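Local coordinates for Alpha/beta hydrolase fold protein (Ochrobactrum, PDB 4G9E) that hydrolyses N-acyl homoserine lactones, probably opening the lactone ring as an ester hydrolase of the alpha/beta-hydrolase fold, at residues A[94-99]-A[113-118]; A[16-21]-A[56-61]; A[10-15]-A[81-86]; A[215-220]-A[240-245]. One frame throughout, in Å; residues are numbered along the deposited sequence. Where two conformers were deposited one is given.

Interaction 1 of 4, residues A[94-99]-A[113-118]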
loop_
_atom_site.group_PDB
_atom_site.type_symbol
_atom_site.label_atom_id
_atom_site.label_comp_id
_atom_site.label_asym_id
_atom_site.label_seq_id
_atom_site.Cartn_x
_atom_site.Cartn_y
_atom_site.Cartn_z
ATOM N N ALA A 94 -9.797 10.231 -11.419
ATOM C CA ALA A 94 -9.437 11.185 -10.374
ATOM C C ALA A 94 -10.025 10.861 -8.999
ATOM O O ALA A 94 -9.594 11.425 -7.996
ATOM C CB ALA A 94 -9.836 12.594 -10.795
ATOM N N ASP A 95 -11.000 9.955 -8.946
ATOM C CA ASP A 95 -11.774 9.753 -7.719
ATOM C C ASP A 95 -11.741 8.328 -7.179
ATOM O O ASP A 95 -12.710 7.851 -6.583
ATOM C CB ASP A 95 -13.222 10.199 -7.929
ATOM C CG ASP A 95 -13.936 9.382 -8.984
ATOM O OD1 ASP A 95 -13.279 8.596 -9.701
ATOM O OD2 ASP A 95 -15.167 9.536 -9.105
ATOM N N ALA A 96 -10.623 7.647 -7.373
ATOM C CA ALA A 96 -10.485 6.311 -6.818
ATOM C C ALA A 96 -10.546 6.338 -5.302
ATOM O O ALA A 96 -10.140 7.309 -4.652
ATOM C CB ALA A 96 -9.183 5.686 -7.266
ATOM N N VAL A 97 -11.049 5.245 -4.745
ATOM C CA VAL A 97 -10.712 4.868 -3.377
ATOM C C VAL A 97 -9.317 4.255 -3.441
ATOM O O VAL A 97 -8.991 3.571 -4.412
ATOM C CB VAL A 97 -11.728 3.835 -2.818
ATOM C CG1 VAL A 97 -11.333 3.366 -1.419
ATOM C CG2 VAL A 97 -13.136 4.429 -2.818
ATOM N N VAL A 98 -8.484 4.525 -2.438
ATOM C CA VAL A 98 -7.128 3.977 -2.416
ATOM C C VAL A 98 -6.975 3.012 -1.253
ATOM O O VAL A 98 -7.353 3.328 -0.126
ATOM C CB VAL A 98 -6.060 5.095 -2.354
ATOM C CG1 VAL A 98 -4.651 4.497 -2.248
ATOM C CG2 VAL A 98 -6.193 5.988 -3.583
ATOM N N PHE A 99 -6.443 1.829 -1.549
ATOM C CA PHE A 99 -6.004 0.895 -0.528
ATOM C C PHE A 99 -4.486 0.810 -0.606
ATOM O O PHE A 99 -3.939 0.495 -1.660
ATOM C CB PHE A 99 -6.597 -0.506 -0.741
ATOM C CG PHE A 99 -5.944 -1.541 0.119
ATOM C CD1 PHE A 99 -6.208 -1.579 1.474
ATOM C CD2 PHE A 99 -4.990 -2.410 -0.402
ATOM C CE1 PHE A 99 -5.571 -2.495 2.294
ATOM C CE2 PHE A 99 -4.351 -3.332 0.414
ATOM C CZ PHE A 99 -4.641 -3.371 1.762
ATOM N N ALA A 113 -2.469 14.773 -0.519
ATOM C CA ALA A 113 -2.258 16.134 -0.997
ATOM C C ALA A 113 -2.222 16.241 -2.520
ATOM O O ALA A 113 -2.466 17.307 -3.077
ATOM C CB ALA A 113 -0.970 16.678 -0.424
ATOM N N ARG A 114 -1.887 15.146 -3.185
ATOM C CA ARG A 114 -1.643 15.127 -4.620
ATOM C C ARG A 114 -2.840 14.692 -5.452
ATOM O O ARG A 114 -2.875 14.934 -6.653
ATOM C CB ARG A 114 -0.470 14.191 -4.919
ATOM C CG ARG A 114 0.847 14.664 -4.321
ATOM C CD ARG A 114 1.947 13.619 -4.486
ATOM N NE ARG A 114 3.242 14.204 -4.166
ATOM C CZ ARG A 114 3.733 14.338 -2.941
ATOM N NH1 ARG A 114 3.069 13.879 -1.891
ATOM N NH2 ARG A 114 4.909 14.929 -2.767
ATOM N N TYR A 115 -3.796 14.034 -4.800
ATOM C CA TYR A 115 -4.896 13.341 -5.463
ATOM C C TYR A 115 -6.170 13.740 -4.728
ATOM O O TYR A 115 -6.734 12.964 -3.961
ATOM C CB TYR A 115 -4.636 11.835 -5.395
ATOM C CG TYR A 115 -5.526 10.972 -6.263
ATOM C CD1 TYR A 115 -5.465 11.037 -7.651
ATOM C CD2 TYR A 115 -6.408 10.064 -5.694
ATOM C CE1 TYR A 115 -6.280 10.242 -8.450
ATOM C CE2 TYR A 115 -7.221 9.257 -6.486
ATOM C CZ TYR A 115 -7.152 9.349 -7.857
ATOM O OH TYR A 115 -7.959 8.545 -8.629
ATOM N N PRO A 116 -6.609 14.986 -4.954
ATOM C CA PRO A 116 -7.584 15.656 -4.090
ATOM C C PRO A 116 -8.992 15.073 -4.129
ATOM O O PRO A 116 -9.751 15.303 -3.194
ATOM C CB PRO A 116 -7.583 17.100 -4.623
ATOM C CG PRO A 116 -7.142 16.973 -6.039
ATOM C CD PRO A 116 -6.101 15.895 -5.999
ATOM N N GLU A 117 -9.328 14.339 -5.167
ATOM C CA GLU A 117 -10.680 13.760 -5.264
ATOM C C GLU A 117 -10.742 12.300 -4.773
ATOM O O GLU A 117 -11.773 11.629 -4.934
ATOM C CB GLU A 117 -11.235 13.910 -6.672
ATOM C CG GLU A 117 -11.564 15.354 -7.055
ATOM C CD GLU A 117 -12.860 15.926 -6.359
ATOM O OE1 GLU A 117 -13.556 15.215 -5.566
ATOM O OE2 GLU A 117 -13.178 17.123 -6.610
ATOM N N MET A 118 -9.654 11.851 -4.136
ATOM C CA MET A 118 -9.636 10.536 -3.504
ATOM C C MET A 118 -10.886 10.374 -2.651
ATOM O O MET A 118 -11.188 11.235 -1.825
ATOM C CB MET A 118 -8.399 10.412 -2.616
ATOM C CG MET A 118 -8.026 8.975 -2.295
ATOM S SD MET A 118 -6.717 8.793 -1.069
ATOM C CE MET A 118 -5.334 9.575 -1.901
HETATM O O HOH W 1 -7.865 13.498 -7.406
#
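The phenol of Y115 meets the chain at A94 to A96, and its oxygen carries the one direct hydrogen bond between the segments: A96 N to Y115 OH, 3.1 Å, with an N-H...O angle of 163°. A96 N lies near the ring plane at the phenol edge, whereas A94 O sits over one face, 3.2 Å from CZ of Y115 and offset toward the rim. With CG opposite the backbone N (chi1 -168°), the ring extends to the loop ahead of strand 97-101. The same hydroxyl is also hydrogen-bonded to I93 O. A94 O receives a water at 2.8 Å, and that water accepts from E117 N. Beside this polar patch, CG2 of V98 packs on CG of M118 at 3.7 Å, the two side chains crossing at about a right angle, and M118 CG lies in the plane of the Y115 ring at its edge. Two CA-H...O contacts run in opposite senses, from D95 CA to E117 O and from M118 CA to A96 O. Further out, Y115 is the first residue of a type I turn to M118, closed by M118 N to Y115 O; M88 of helix 77-91 also touches its side chain. A phenylalanine at Y115 would probably leave A96 N and I93 O without their shared mate. One buried hydroxyl thus serves two backbone groups, accepting from A96 N and bonded to I93 O.

Interaction 2 of 4, residues A[16-21]-A[56-61]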
loop_
_atom_site.group_PDB
_atom_site.type_symbol
_atom_site.label_atom_id
_atom_site.label_comp_id
_atom_site.label_asym_id
_atom_site.label_seq_id
_atom_site.Cartn_x
_atom_site.Cartn_y
_atom_site.Cartn_z
ATOM N N ALA A 16 3.844 -1.145 -14.964
ATOM C CA ALA A 16 2.900 -2.220 -15.227
ATOM C C ALA A 16 1.612 -1.979 -14.445
ATOM O O ALA A 16 1.654 -1.595 -13.274
ATOM C CB ALA A 16 3.509 -3.547 -14.835
ATOM N N VAL A 17 0.471 -2.218 -15.091
ATOM C CA VAL A 17 -0.838 -2.002 -14.483
ATOM C C VAL A 17 -1.742 -3.207 -14.724
ATOM O O VAL A 17 -1.866 -3.673 -15.852
ATOM C CB VAL A 17 -1.533 -0.755 -15.078
ATOM C CG1 VAL A 17 -2.887 -0.537 -14.424
ATOM C CG2 VAL A 17 -0.657 0.480 -14.911
ATOM N N ARG A 18 -2.358 -3.709 -13.658
ATOM C CA ARG A 18 -3.361 -4.765 -13.761
ATOM C C ARG A 18 -4.700 -4.159 -13.418
ATOM O O ARG A 18 -4.805 -3.424 -12.442
ATOM C CB ARG A 18 -3.073 -5.874 -12.754
ATOM C CG ARG A 18 -1.765 -6.574 -12.968
ATOM C CD ARG A 18 -1.366 -7.374 -11.744
ATOM N NE ARG A 18 0.034 -7.757 -11.838
ATOM C CZ ARG A 18 1.046 -6.944 -11.549
ATOM N NH1 ARG A 18 0.813 -5.704 -11.135
ATOM N NH2 ARG A 18 2.295 -7.371 -11.676
ATOM N N GLU A 19 -5.723 -4.479 -14.202
ATOM C CA GLU A 19 -7.064 -3.992 -13.915
ATOM C C GLU A 19 -8.074 -5.118 -14.023
ATOM O O GLU A 19 -8.031 -5.930 -14.952
ATOM C CB GLU A 19 -7.478 -2.886 -14.885
ATOM C CG GLU A 19 -6.594 -1.663 -14.850
ATOM C CD GLU A 19 -7.098 -0.547 -15.742
ATOM O OE1 GLU A 19 -8.301 -0.228 -15.678
ATOM O OE2 GLU A 19 -6.295 0.010 -16.513
ATOM N N SER A 20 -8.998 -5.163 -13.075
ATOM C CA SER A 20 -10.143 -6.047 -13.204
ATOM C C SER A 20 -11.164 -5.428 -14.165
ATOM O O SER A 20 -11.031 -4.270 -14.568
ATOM C CB SER A 20 -10.784 -6.296 -11.842
ATOM O OG SER A 20 -11.521 -5.162 -11.417
ATOM N N GLU A 21 -12.178 -6.205 -14.534
ATOM C CA GLU A 21 -13.210 -5.732 -15.451
ATOM C C GLU A 21 -14.468 -5.253 -14.731
ATOM O O GLU A 21 -15.509 -5.075 -15.350
ATOM C CB GLU A 21 -13.535 -6.796 -16.505
ATOM C CG GLU A 21 -12.362 -7.054 -17.445
ATOM C CD GLU A 21 -12.674 -8.046 -18.546
ATOM O OE1 GLU A 21 -13.419 -9.013 -18.287
ATOM O OE2 GLU A 21 -12.162 -7.857 -19.672
ATOM N N ALA A 56 -4.178 -2.342 -9.910
ATOM C CA ALA A 56 -3.051 -2.787 -9.085
ATOM C C ALA A 56 -1.753 -2.665 -9.868
ATOM O O ALA A 56 -1.346 -3.608 -10.547
ATOM C CB ALA A 56 -3.257 -4.227 -8.619
ATOM N N PRO A 57 -1.113 -1.489 -9.799
ATOM C CA PRO A 57 0.135 -1.282 -10.541
ATOM C C PRO A 57 1.336 -1.843 -9.808
ATOM O O PRO A 57 1.247 -2.269 -8.663
ATOM C CB PRO A 57 0.269 0.246 -10.606
ATOM C CG PRO A 57 -0.976 0.815 -10.037
ATOM C CD PRO A 57 -1.593 -0.250 -9.172
ATOM N N ASP A 58 2.471 -1.837 -10.490
ATOM C CA ASP A 58 3.749 -2.112 -9.857
ATOM C C ASP A 58 4.518 -0.803 -9.724
ATOM O O ASP A 58 4.672 -0.058 -10.693
ATOM C CB ASP A 58 4.564 -3.105 -10.683
ATOM C CG ASP A 58 3.945 -4.493 -10.706
ATOM O OD1 ASP A 58 3.183 -4.814 -9.777
ATOM O OD2 ASP A 58 4.221 -5.268 -11.644
ATOM N N LEU A 59 4.982 -0.510 -8.517
ATOM C CA LEU A 59 5.829 0.657 -8.317
ATOM C C LEU A 59 7.088 0.565 -9.169
ATOM O O LEU A 59 7.568 -0.534 -9.459
ATOM C CB LEU A 59 6.243 0.786 -6.855
ATOM C CG LEU A 59 5.136 0.984 -5.821
ATOM C CD1 LEU A 59 5.714 0.955 -4.421
ATOM C CD2 LEU A 59 4.364 2.279 -6.078
ATOM N N PRO A 60 7.649 1.718 -9.556
ATOM C CA PRO A 60 8.980 1.703 -10.170
ATOM C C PRO A 60 9.919 0.835 -9.336
ATOM O O PRO A 60 9.866 0.878 -8.106
ATOM C CB PRO A 60 9.395 3.176 -10.118
ATOM C CG PRO A 60 8.090 3.907 -10.246
ATOM C CD PRO A 60 7.112 3.086 -9.433
ATOM N N GLY A 61 10.770 0.061 -10.003
ATOM C CA GLY A 61 11.719 -0.806 -9.326
ATOM C C GLY A 61 11.144 -2.107 -8.794
ATOM O O GLY A 61 11.870 -2.883 -8.180
#
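A salt bridge joins R18 end-on to D58, NH1 bonding OD1 and NH2 bonding OD2, each at 2.9 Å. The two bonds differ in approach: NH2 meets OD2 on the syn side, near the carboxylate plane, while NH1 stands 51° out of that plane at OD1, in keeping with guanidinium and carboxylate planes 54° apart. The chain of R18 is extended from CG to NE, which carries the guanidinium alongside strand 52-57, and NH1 also donates in its own plane to A56 O at 3.1 Å. A56 O is gripped twice, since R18 N reaches it from the opposite face over a longer 3.3 Å. The remaining backbone bonds are shorter: A56 N to R18 O at 2.8 Å and D58 N to A16 O at 2.9 Å. The carboxylate of D58 is further satisfied by G37 N and S36 OG at OD1 and by K64 N at OD2. With R18 cut back to alanine, the buried carboxylate of D58 would probably lose its countercharge and A56 O one of its two donors. Strand 13-19 here pairs antiparallel with the end of strand 52-57; strand 4-10 flanks its other edge, and helix 77-91 packs through M84 against P57.

Interaction 3 of 4, residues A[10-15]-A[81-86]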
loop_
_atom_site.group_PDB
_atom_site.type_symbol
_atom_site.label_atom_id
_atom_site.label_comp_id
_atom_site.label_asym_id
_atom_site.label_seq_id
_atom_site.Cartn_x
_atom_site.Cartn_y
_atom_site.Cartn_z
ATOM N N THR A 10 5.646 6.368 -18.291
ATOM C CA THR A 10 5.517 7.523 -17.417
ATOM C C THR A 10 6.855 8.210 -17.258
ATOM O O THR A 10 7.888 7.700 -17.693
ATOM C CB THR A 10 5.005 7.146 -16.004
ATOM O OG1 THR A 10 6.075 6.581 -15.230
ATOM C CG2 THR A 10 3.829 6.171 -16.089
ATOM N N SER A 11 6.838 9.364 -16.606
ATOM C CA SER A 11 8.068 10.102 -16.361
ATOM C C SER A 11 9.007 9.357 -15.424
ATOM O O SER A 11 10.187 9.700 -15.342
ATOM C CB SER A 11 7.771 11.499 -15.804
ATOM O OG SER A 11 7.262 11.442 -14.483
ATOM N N HIS A 12 8.486 8.344 -14.731
ATOM C CA HIS A 12 9.274 7.554 -13.797
ATOM C C HIS A 12 9.847 6.297 -14.434
ATOM O O HIS A 12 10.725 5.646 -13.862
ATOM C CB HIS A 12 8.398 7.141 -12.618
ATOM C CG HIS A 12 8.071 8.262 -11.687
ATOM N ND1 HIS A 12 7.012 9.121 -11.890
ATOM C CD2 HIS A 12 8.681 8.674 -10.552
ATOM C CE1 HIS A 12 6.978 10.008 -10.911
ATOM N NE2 HIS A 12 7.987 9.766 -10.092
ATOM N N GLY A 13 9.339 5.950 -15.609
ATOM C CA GLY A 13 9.669 4.684 -16.231
ATOM C C GLY A 13 8.416 3.993 -16.733
ATOM O O GLY A 13 7.332 4.572 -16.745
ATOM N N ARG A 14 8.565 2.749 -17.164
ATOM C CA ARG A 14 7.433 2.003 -17.687
ATOM C C ARG A 14 6.762 1.273 -16.535
ATOM O O ARG A 14 7.374 0.431 -15.890
ATOM C CB ARG A 14 7.895 1.023 -18.761
ATOM C CG ARG A 14 6.760 0.471 -19.607
ATOM C CD ARG A 14 7.273 -0.465 -20.687
ATOM N NE ARG A 14 7.881 -1.665 -20.121
ATOM C CZ ARG A 14 9.171 -1.968 -20.217
ATOM N NH1 ARG A 14 10.000 -1.160 -20.868
ATOM N NH2 ARG A 14 9.631 -3.083 -19.667
ATOM N N ILE A 15 5.505 1.614 -16.279
ATOM C CA ILE A 15 4.800 1.060 -15.134
ATOM C C ILE A 15 3.752 0.038 -15.559
ATOM O O ILE A 15 2.902 0.302 -16.413
ATOM C CB ILE A 15 4.184 2.174 -14.257
ATOM C CG1 ILE A 15 5.306 3.002 -13.620
ATOM C CG2 ILE A 15 3.273 1.579 -13.189
ATOM C CD1 ILE A 15 4.822 4.165 -12.791
ATOM N N ALA A 81 4.249 8.366 -4.535
ATOM C CA ALA A 81 2.949 9.032 -4.576
ATOM C C ALA A 81 2.821 9.864 -5.842
ATOM O O ALA A 81 1.759 9.890 -6.473
ATOM C CB ALA A 81 2.734 9.869 -3.338
ATOM N N ASP A 82 3.895 10.561 -6.225
ATOM C CA ASP A 82 3.899 11.282 -7.493
ATOM C C ASP A 82 3.662 10.314 -8.644
ATOM O O ASP A 82 2.830 10.567 -9.516
ATOM C CB ASP A 82 5.219 12.036 -7.697
ATOM C CG ASP A 82 5.255 13.354 -6.963
ATOM O OD1 ASP A 82 4.200 14.013 -6.889
ATOM O OD2 ASP A 82 6.331 13.733 -6.463
ATOM N N ALA A 83 4.384 9.199 -8.640
ATOM C CA ALA A 83 4.252 8.228 -9.723
ATOM C C ALA A 83 2.824 7.684 -9.829
ATOM O O ALA A 83 2.271 7.577 -10.925
ATOM C CB ALA A 83 5.251 7.084 -9.545
ATOM N N MET A 84 2.231 7.330 -8.695
ATOM C CA MET A 84 0.879 6.792 -8.729
ATOM C C MET A 84 -0.133 7.852 -9.155
ATOM O O MET A 84 -1.117 7.543 -9.820
ATOM C CB MET A 84 0.504 6.188 -7.379
ATOM C CG MET A 84 1.303 4.938 -7.015
ATOM S SD MET A 84 1.197 3.568 -8.203
ATOM C CE MET A 84 2.664 3.845 -9.185
ATOM N N THR A 85 0.110 9.100 -8.773
ATOM C CA THR A 85 -0.774 10.173 -9.194
ATOM C C THR A 85 -0.691 10.347 -10.716
ATOM O O THR A 85 -1.706 10.552 -11.379
ATOM C CB THR A 85 -0.464 11.488 -8.445
ATOM O OG1 THR A 85 -0.616 11.288 -7.034
ATOM C CG2 THR A 85 -1.427 12.575 -8.882
ATOM N N GLU A 86 0.517 10.242 -11.266
ATOM C CA GLU A 86 0.721 10.307 -12.712
ATOM C C GLU A 86 0.044 9.129 -13.426
ATOM O O GLU A 86 -0.560 9.288 -14.490
ATOM C CB GLU A 86 2.221 10.368 -13.044
ATOM C CG GLU A 86 2.517 10.406 -14.538
ATOM C CD GLU A 86 3.995 10.540 -14.861
ATOM O OE1 GLU A 86 4.814 10.634 -13.928
ATOM O OE2 GLU A 86 4.338 10.557 -16.062
#
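The turn from T10 to G13 presents its first three residues to one side of helix 77-91, with H12 and A83 nearest, their CA atoms 6.5 Å apart. It is a type I turn joining strands 4-10 and 13-19, closed by G13 N to T10 O and T10 N to G13 O. The T10 hydroxyl tightens the turn: OG1 accepts from H12 N at 3.0 Å, an ST turn, and donates to G13 O. From the helix, E86 stretches out with CG anti to its backbone N (chi1 179°) and the chain extended beyond, delivering its carboxylate to the turn. OE1 takes the hydroxyl of S11 on its syn lone pair, OG to OE1 2.6 Å. OE2 accepts from S11 N at 2.8 Å, a nearly straight bond that arrives on the syn side but 30° out of the carboxylate plane. H12 ND1 adds a weak bond to OE1 at 3.4 Å. The imidazole lies over A83, whose CB stands 3.6 Å from the ring centroid and 9° off the normal, a CH-pi contact. R73 bonds to S11 OG from helix 71-74. One carboxylate thus clamps a hairpin turn to a helix through both its oxygens, and because R73 bonds the S11 hydroxyl that donates to OE1, its positive charge probably acts on the carboxylate through that hydroxyl.

Interaction 4 of 4, residues A[215-220]-A[240-245]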
loop_
_atom_site.group_PDB
_atom_site.type_symbol
_atom_site.label_atom_id
_atom_site.label_comp_id
_atom_site.label_asym_id
_atom_site.label_seq_id
_atom_site.Cartn_x
_atom_site.Cartn_y
_atom_site.Cartn_z
ATOM N N ASN A 215 -5.839 -4.138 10.190
ATOM C CA ASN A 215 -4.592 -4.883 10.374
ATOM C C ASN A 215 -4.838 -6.286 10.876
ATOM O O ASN A 215 -5.853 -6.560 11.516
ATOM C CB ASN A 215 -3.674 -4.186 11.373
ATOM C CG ASN A 215 -2.986 -3.000 10.766
ATOM O OD1 ASN A 215 -2.053 -3.158 9.983
ATOM N ND2 ASN A 215 -3.453 -1.807 11.092
ATOM N N GLY A 216 -3.882 -7.171 10.614
ATOM C CA GLY A 216 -3.877 -8.481 11.237
ATOM C C GLY A 216 -3.420 -8.407 12.685
ATOM O O GLY A 216 -2.479 -7.685 13.016
ATOM N N ARG A 217 -4.073 -9.172 13.554
ATOM C CA ARG A 217 -3.763 -9.160 14.979
ATOM C C ARG A 217 -2.318 -9.559 15.252
ATOM O O ARG A 217 -1.699 -9.076 16.199
ATOM C CB ARG A 217 -4.715 -10.096 15.738
ATOM C CG ARG A 217 -4.422 -10.207 17.227
ATOM C CD ARG A 217 -5.590 -10.834 17.990
ATOM N NE ARG A 217 -6.755 -9.952 17.995
ATOM C CZ ARG A 217 -6.868 -8.871 18.762
ATOM N NH1 ARG A 217 -5.891 -8.537 19.597
ATOM N NH2 ARG A 217 -7.956 -8.117 18.692
ATOM N N ASP A 218 -1.789 -10.452 14.421
ATOM C CA ASP A 218 -0.449 -10.986 14.626
ATOM C C ASP A 218 0.583 -10.235 13.785
ATOM O O ASP A 218 1.629 -10.773 13.434
ATOM C CB ASP A 218 -0.442 -12.480 14.328
ATOM C CG ASP A 218 -1.446 -13.225 15.174
ATOM O OD1 ASP A 218 -1.569 -12.890 16.372
ATOM O OD2 ASP A 218 -2.135 -14.113 14.641
ATOM N N GLU A 219 0.282 -8.978 13.474
ATOM C CA GLU A 219 1.217 -8.088 12.786
ATOM C C GLU A 219 2.628 -8.213 13.347
ATOM O O GLU A 219 2.846 -7.929 14.523
ATOM C CB GLU A 219 0.754 -6.641 12.952
ATOM C CG GLU A 219 0.289 -5.985 11.679
ATOM C CD GLU A 219 1.406 -5.797 10.663
ATOM O OE1 GLU A 219 1.085 -5.474 9.501
ATOM O OE2 GLU A 219 2.595 -5.963 11.013
ATOM N N PRO A 220 3.598 -8.623 12.511
ATOM C CA PRO A 220 4.990 -8.726 12.971
ATOM C C PRO A 220 5.783 -7.428 12.823
ATOM O O PRO A 220 6.876 -7.335 13.386
ATOM C CB PRO A 220 5.576 -9.788 12.041
ATOM C CG PRO A 220 4.804 -9.625 10.774
ATOM C CD PRO A 220 3.407 -9.235 11.181
ATOM N N THR A 240 -9.825 1.604 14.820
ATOM C CA THR A 240 -8.953 0.780 14.007
ATOM C C THR A 240 -9.442 -0.666 14.123
ATOM O O THR A 240 -9.923 -1.081 15.176
ATOM C CB THR A 240 -7.464 0.949 14.394
ATOM O OG1 THR A 240 -7.248 0.506 15.738
ATOM C CG2 THR A 240 -7.060 2.410 14.284
ATOM N N HIS A 241 -9.352 -1.405 13.023
ATOM C CA HIS A 241 -9.900 -2.756 12.923
ATOM C C HIS A 241 -8.788 -3.792 12.958
ATOM O O HIS A 241 -7.711 -3.573 12.386
ATOM C CB HIS A 241 -10.677 -2.915 11.614
ATOM C CG HIS A 241 -11.962 -2.150 11.567
ATOM N ND1 HIS A 241 -13.017 -2.412 12.415
ATOM C CD2 HIS A 241 -12.376 -1.149 10.754
ATOM C CE1 HIS A 241 -14.018 -1.596 12.137
ATOM N NE2 HIS A 241 -13.655 -0.822 11.132
ATOM N N VAL A 242 -9.056 -4.921 13.609
ATOM C CA VAL A 242 -8.069 -5.971 13.764
ATOM C C VAL A 242 -8.690 -7.314 13.391
ATOM O O VAL A 242 -9.773 -7.667 13.864
ATOM C CB VAL A 242 -7.530 -6.001 15.214
ATOM C CG1 VAL A 242 -6.574 -7.158 15.414
ATOM C CG2 VAL A 242 -6.853 -4.673 15.551
ATOM N N ILE A 243 -7.998 -8.049 12.527
ATOM C CA ILE A 243 -8.439 -9.354 12.056
ATOM C C ILE A 243 -7.623 -10.462 12.717
ATOM O O ILE A 243 -6.402 -10.486 12.620
ATOM C CB ILE A 243 -8.290 -9.445 10.527
ATOM C CG1 ILE A 243 -9.207 -8.421 9.844
ATOM C CG2 ILE A 243 -8.564 -10.866 10.044
ATOM C CD1 ILE A 243 -8.954 -8.259 8.357
ATOM N N ASP A 244 -8.299 -11.379 13.399
ATOM C CA ASP A 244 -7.617 -12.501 14.032
ATOM C C ASP A 244 -7.012 -13.430 12.981
ATOM O O ASP A 244 -7.496 -13.501 11.856
ATOM C CB ASP A 244 -8.590 -13.317 14.884
ATOM C CG ASP A 244 -9.139 -12.547 16.072
ATOM O OD1 ASP A 244 -8.643 -11.440 16.364
ATOM O OD2 ASP A 244 -10.066 -13.073 16.729
ATOM N N ASN A 245 -5.956 -14.141 13.354
ATOM C CA ASN A 245 -5.376 -15.170 12.488
ATOM C C ASN A 245 -4.865 -14.595 11.189
ATOM O O ASN A 245 -4.990 -15.203 10.124
ATOM C CB ASN A 245 -6.391 -16.275 12.189
ATOM C CG ASN A 245 -7.007 -16.842 13.433
ATOM O OD1 ASN A 245 -8.225 -16.969 13.536
ATOM N ND2 ASN A 245 -6.169 -17.167 14.405
HETATM O O HOH W 2 -5.514 -1.864 13.139
HETATM O O HOH W 3 -9.874 -8.750 16.605
HETATM O O HOH W 4 -4.660 -13.740 15.908
#
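D244 OD1 is gripped by R217 NE at 2.9 Å, a salt bridge, and by a water at 3.0 Å that also accepts from R217 NH2 and donates to V242 O. Both OD1 and this water lie in the guanidinium plane at its edge, while NE meets the carboxylate on its syn side, 32° out of plane; the two planes are 67° apart. The first torsion of R217 turns CG away from the backbone N (chi1 177°) and the chain bends at chi3, laying the guanidinium over V242, whose CG1 stands 3.5 Å above one face, offset toward the rim. CB of R217 touches the same methyl at 3.5 Å. The backbones pair in parallel: N215 N bonds H241 O, I243 N bonds N215 O at 2.8 Å, and R217 N bonds I243 O at 2.8 Å. A second water links N215 ND2 to H241 O, while N215 OD1 is held by G125 N. A third joins D218 OD2 to N245 N. The type I turn from G216 to E219 follows directly, and E219 bonds H248 through OE1. This is the parallel beta-alpha-beta pairing of strands 211-216 and 241-243 at the sheet's edge, and E219, in the turn just after strand 211-216, is consistent with the acid of a Ser-His-Glu triad in alpha/beta hydrolases.

In the fold
All four contacts reach one mixed eight-stranded sheet. Interactions 2 and 3 share strand 13-19 and touch, P57 CG meeting M84 SD at 4.0 Å; along the chain interaction 2 is nested inside the loop closed by interaction 3. Interaction 3 also meets interaction 1 through the salt bridge R114 NE to D82 OD1, 2.9 Å in the given conformer. Interaction 4 stands apart at the sheet's far end, its centre about 31 Å from that of interaction 3. Measured to the bound N-butanoyl-L-homoserine, the side chain of N215 is about 10 Å away, and those of D58, M84 and V98 about 13 to 14 Å, so none touches the ligand; interaction 4 also holds E219, the probable triad acid.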